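Local atomic coordinates of putative hydrolase (Acinetobacter sp. NBRC 100985, PDB entry 4XUK), a protein that probably hydrolyses organophosphate triesters and lactones, using a pair of zinc ions held in a metallo-beta-lactamase fold. Residues A[212-217]-A[257-262]; A[218-223]-A[249-254]. The protein carries 2 engineered substitutions. One frame throughout, in Å; residues are numbered along the deposited sequence.

Contact 1: A[212-217]-A[257-262]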
# COMPACT_ATOMS: atom_id res chain seq x y z
N SER A 212 -10.44 16.79 5.78
CA SER A 212 -11.45 16.02 6.49
C SER A 212 -11.13 14.54 6.33
O SER A 212 -10.85 14.07 5.22
CB SER A 212 -12.85 16.31 5.94
OG SER A 212 -13.28 17.62 6.28
N ILE A 213 -11.19 13.81 7.45
CA ILE A 213 -10.96 12.37 7.44
C ILE A 213 -12.23 11.68 7.90
O ILE A 213 -12.76 12.00 8.97
CB ILE A 213 -9.82 11.97 8.39
CG1 ILE A 213 -8.54 12.71 8.00
CG2 ILE A 213 -9.61 10.47 8.37
CD1 ILE A 213 -7.97 13.56 9.12
N VAL A 214 -12.75 10.75 7.09
CA VAL A 214 -13.91 9.98 7.53
C VAL A 214 -13.51 8.55 7.86
O VAL A 214 -12.94 7.84 7.04
CB VAL A 214 -15.06 10.00 6.50
CG1 VAL A 214 -16.29 9.31 7.08
CG2 VAL A 214 -15.41 11.44 6.10
N PHE A 215 -13.80 8.14 9.09
CA PHE A 215 -13.56 6.77 9.47
C PHE A 215 -14.87 6.05 9.20
O PHE A 215 -15.81 6.15 9.99
CB PHE A 215 -13.15 6.71 10.95
CG PHE A 215 -11.87 7.46 11.24
CD1 PHE A 215 -11.87 8.85 11.37
CD2 PHE A 215 -10.66 6.79 11.35
CE1 PHE A 215 -10.69 9.54 11.61
CE2 PHE A 215 -9.48 7.49 11.58
CZ PHE A 215 -9.50 8.86 11.72
N ILE A 216 -14.93 5.35 8.07
CA ILE A 216 -16.21 4.94 7.49
C ILE A 216 -16.85 3.68 8.05
O ILE A 216 -18.03 3.42 7.81
CB ILE A 216 -16.12 4.76 5.95
CG1 ILE A 216 -15.10 3.68 5.58
CG2 ILE A 216 -15.76 6.07 5.29
CD1 ILE A 216 -15.26 3.18 4.14
N GLY A 217 -16.08 2.88 8.78
CA GLY A 217 -16.60 1.62 9.27
C GLY A 217 -16.91 0.68 8.12
O GLY A 217 -16.24 0.69 7.08
N ASN A 257 -16.30 15.39 -2.88
CA ASN A 257 -15.71 16.27 -1.88
C ASN A 257 -14.31 15.89 -1.43
O ASN A 257 -13.62 16.69 -0.79
CB ASN A 257 -16.66 16.44 -0.71
CG ASN A 257 -17.97 17.10 -1.13
OD1 ASN A 257 -17.98 18.22 -1.61
ND2 ASN A 257 -19.08 16.39 -0.96
N GLY A 258 -13.88 14.68 -1.78
CA GLY A 258 -12.49 14.30 -1.64
C GLY A 258 -11.97 14.05 -0.24
O GLY A 258 -10.75 14.13 -0.02
N GLN A 259 -12.85 13.74 0.70
CA GLN A 259 -12.41 13.42 2.05
C GLN A 259 -11.42 12.27 2.03
O GLN A 259 -11.54 11.34 1.22
CB GLN A 259 -13.60 13.02 2.95
CG GLN A 259 -14.65 14.11 3.18
CD GLN A 259 -15.82 14.01 2.22
OE1 GLN A 259 -15.64 13.72 1.03
NE2 GLN A 259 -17.01 14.27 2.73
N THR A 260 -10.48 12.31 2.92
CA THR A 260 -9.61 11.21 3.19
C THR A 260 -10.43 10.14 3.93
O THR A 260 -11.18 10.47 4.80
CB THR A 260 -8.46 11.68 4.09
OG1 THR A 260 -7.68 12.68 3.44
CG2 THR A 260 -7.66 10.57 4.52
N ILE A 261 -10.26 8.88 3.62
CA ILE A 261 -11.06 7.79 4.14
C ILE A 261 -10.23 6.80 4.94
O ILE A 261 -9.18 6.43 4.49
CB ILE A 261 -11.70 7.07 2.95
CG1 ILE A 261 -12.57 8.03 2.18
CG2 ILE A 261 -12.36 5.76 3.30
CD1 ILE A 261 -13.76 8.50 2.93
N ALA A 262 -10.72 6.38 6.10
CA ALA A 262 -10.03 5.33 6.84
C ALA A 262 -11.03 4.20 7.04
O ALA A 262 -12.07 4.38 7.68
CB ALA A 262 -9.53 5.86 8.18
O HOH W 1 -13.43 3.46 10.03

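Contact 2: A[218-223]-A[249-254]. With ZN (zinc ion), chain D; ZN (zinc ion), chain C.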
# COMPACT_ATOMS: atom_id res chain seq x y z
N ASP A 218 -17.94 -0.14 8.30
CA ASP A 218 -18.22 -1.23 7.37
C ASP A 218 -19.30 -0.92 6.33
O ASP A 218 -20.16 -1.74 6.07
CB ASP A 218 -18.63 -2.47 8.15
CG ASP A 218 -17.46 -3.18 8.77
OD1 ASP A 218 -16.36 -2.58 8.87
OD2 ASP A 218 -17.62 -4.35 9.14
N ILE A 219 -19.22 0.26 5.72
CA ILE A 219 -20.10 0.56 4.60
C ILE A 219 -19.52 -0.06 3.33
O ILE A 219 -20.09 0.06 2.24
CB ILE A 219 -20.26 2.07 4.40
CG1 ILE A 219 -18.90 2.71 4.08
CG2 ILE A 219 -20.86 2.70 5.65
CD1 ILE A 219 -18.99 4.18 3.73
N VAL A 220 -18.37 -0.73 3.47
CA VAL A 220 -17.77 -1.45 2.35
C VAL A 220 -16.79 -2.54 2.83
O VAL A 220 -16.14 -2.38 3.87
CB VAL A 220 -17.11 -0.46 1.34
CG1 VAL A 220 -15.74 0.01 1.83
CG2 VAL A 220 -16.99 -1.11 -0.03
N HIS A 221 -16.70 -3.63 2.07
CA HIS A 221 -15.87 -4.77 2.47
C HIS A 221 -14.81 -5.17 1.45
O HIS A 221 -14.18 -6.22 1.58
CB HIS A 221 -16.75 -5.98 2.76
CG HIS A 221 -17.47 -5.90 4.07
ND1 HIS A 221 -18.46 -4.97 4.31
CD2 HIS A 221 -17.32 -6.60 5.22
CE1 HIS A 221 -18.89 -5.11 5.55
NE2 HIS A 221 -18.22 -6.09 6.12
N SER A 222 -14.60 -4.35 0.43
CA SER A 222 -13.69 -4.72 -0.65
C SER A 222 -13.29 -3.48 -1.43
O SER A 222 -14.10 -2.55 -1.53
CB SER A 222 -14.39 -5.73 -1.57
OG SER A 222 -15.58 -5.18 -2.14
N HIS A 223 -12.07 -3.44 -1.96
CA HIS A 223 -11.67 -2.34 -2.83
C HIS A 223 -11.91 -2.70 -4.28
O HIS A 223 -11.57 -1.94 -5.19
CB HIS A 223 -10.19 -1.97 -2.63
CG HIS A 223 -9.24 -3.07 -2.98
ND1 HIS A 223 -9.29 -4.32 -2.39
CD2 HIS A 223 -8.23 -3.13 -3.88
CE1 HIS A 223 -8.35 -5.09 -2.90
NE2 HIS A 223 -7.69 -4.39 -3.81
N LYS A 249 -24.69 6.66 -1.20
CA LYS A 249 -24.72 8.04 -0.73
C LYS A 249 -23.34 8.53 -0.30
O LYS A 249 -22.92 9.64 -0.65
CB LYS A 249 -25.69 8.20 0.44
CG LYS A 249 -26.36 9.55 0.46
CD LYS A 249 -26.08 10.31 1.72
CE LYS A 249 -26.69 9.60 2.91
NZ LYS A 249 -26.53 10.43 4.13
N GLN A 250 -22.63 7.71 0.48
CA GLN A 250 -21.36 8.16 1.03
C GLN A 250 -20.27 8.21 -0.03
O GLN A 250 -19.47 9.14 -0.04
CB GLN A 250 -20.95 7.29 2.23
CG GLN A 250 -21.93 7.38 3.41
CD GLN A 250 -22.10 8.80 3.93
OE1 GLN A 250 -23.20 9.22 4.29
NE2 GLN A 250 -21.01 9.55 3.98
N PHE A 251 -20.23 7.22 -0.92
CA PHE A 251 -19.20 7.19 -1.97
C PHE A 251 -19.38 8.36 -2.92
O PHE A 251 -18.40 8.92 -3.42
CB PHE A 251 -19.24 5.87 -2.74
CG PHE A 251 -18.51 4.74 -2.07
CD1 PHE A 251 -18.20 4.79 -0.71
CD2 PHE A 251 -18.13 3.62 -2.80
CE1 PHE A 251 -17.53 3.73 -0.10
CE2 PHE A 251 -17.45 2.57 -2.20
CZ PHE A 251 -17.15 2.62 -0.85
N ALA A 252 -20.63 8.72 -3.18
CA ALA A 252 -20.92 9.88 -4.01
C ALA A 252 -20.33 11.12 -3.33
O ALA A 252 -19.57 11.85 -3.95
CB ALA A 252 -22.42 10.03 -4.22
N ASN A 253 -20.67 11.32 -2.06
CA ASN A 253 -20.10 12.41 -1.28
C ASN A 253 -18.57 12.42 -1.31
O ASN A 253 -17.96 13.47 -1.56
CB ASN A 253 -20.64 12.33 0.16
CG ASN A 253 -19.84 13.17 1.16
OD1 ASN A 253 -19.33 14.24 0.83
ND2 ASN A 253 -19.74 12.69 2.39
N PHE A 254 -17.95 11.26 -1.07
CA PHE A 254 -16.48 11.17 -1.04
C PHE A 254 -15.82 11.49 -2.38
O PHE A 254 -14.76 12.13 -2.43
CB PHE A 254 -16.03 9.77 -0.62
CG PHE A 254 -16.54 9.33 0.73
CD1 PHE A 254 -16.89 10.24 1.70
CD2 PHE A 254 -16.66 7.97 1.02
CE1 PHE A 254 -17.36 9.81 2.94
CE2 PHE A 254 -17.13 7.54 2.25
CZ PHE A 254 -17.48 8.46 3.21
ZN ZN D . -19.35 -5.43 10.46
ZN ZN C . -16.27 -5.65 10.15

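Contact 1: A[212-217]-A[257-262]
Strands 211-215 and 260-262 are the parallel pair inside one of the two mixed sheets of the metallo-beta-lactamase alpha-beta/beta-alpha sandwich; I213 lies beside T260, V214 beside I261 and F215 beside A262. Four backbone hydrogen bonds zip them together. V214 is used at both ends: its N donates to T260 O (2.8 Å), and its O accepts A262 N at 168°. T260 N to S212 O opens the ladder. I216 N to A262 O (3.0 Å) carries it one residue past the strand, and a water bonded to G217 N and A262 O spans the point where the chains part. The chain joins the two strands by a beta-alpha-beta crossover that includes helix 240-257, and this helix covers the face bearing V214 and I261, which pack on F254. On this face I261 CD1 lies 4.1 Å from V214 CB and 3.9 Å from I216 CG2, the isoleucines crossing at about a right angle. The other face carries I213 and T260 side by side (CG1 to CB 4.0 Å). There chi1 of -62° sets F215 CG anti to the carbonyl carbon, and A262 CB meets the ring obliquely at CD2, 3.5 Å away. T260 OG1 is hydrogen-bonded to E211 OE2.

Contact 2: A[218-223]-A[249-254]
I219 reaches from the loop after strand 211-215, which carries the zinc ligand D218 of the metallo-beta-lactamase fold, to Q250, F251 and F254 on helix 240-257, an apolar contact with no hydrogen bond across it. Its CB points toward the helix, and CG1 stands between the backbone N and the carbonyl carbon (chi1 62°). CG2 branches off anti to the carbonyl carbon, while an extended chi2 of 174° carries CD1 out to do the touching. That methyl meets three residues on two successive turns: Q250 CB at 4.0 Å, F251 CE1 at 4.1 Å, and F254 CE2, reached at the ring edge near its plane. Q250 meets it chiefly through CB, its chain bending at chi2 so that the amide leads away. V220, next in the loop, crosses F251 at about a right angle; its CB and CG2 each lie 3.8 Å from F251 CZ, and CG1 sits at the edge of that ring, in its plane. Just before I219, D218 turns to the metals. One zinc is completed by H108, H110 and H197, the other by D112, H113 and H265; D218 OD2 bridges them, 2.1 Å from the zinc of chain C and 2.4 Å from that of chain D.

Overall arrangement
The two contacts lie 10 Å apart between centres, and both belong to one beta-alpha-beta unit, residues 211-262. Along the chain come strand 211-215, the loop 218-223, helix 240-257 and strand 260-262, so contact 2 is nested within the loop that contact 1 closes. F254 joins them: its ring takes I261 CD1 and I216 CG2 from contact 1 as well as I219 from contact 2. A probable hydrogen bond from Q259 NE2 to N253 OD1 (3.0 Å) ties the last turns of the helix to Q259, just ahead of strand 260-262. I216, two residues before the bridging aspartate D218 of the dizinc site, is thus packed against both strand 260-262 and helix 240-257.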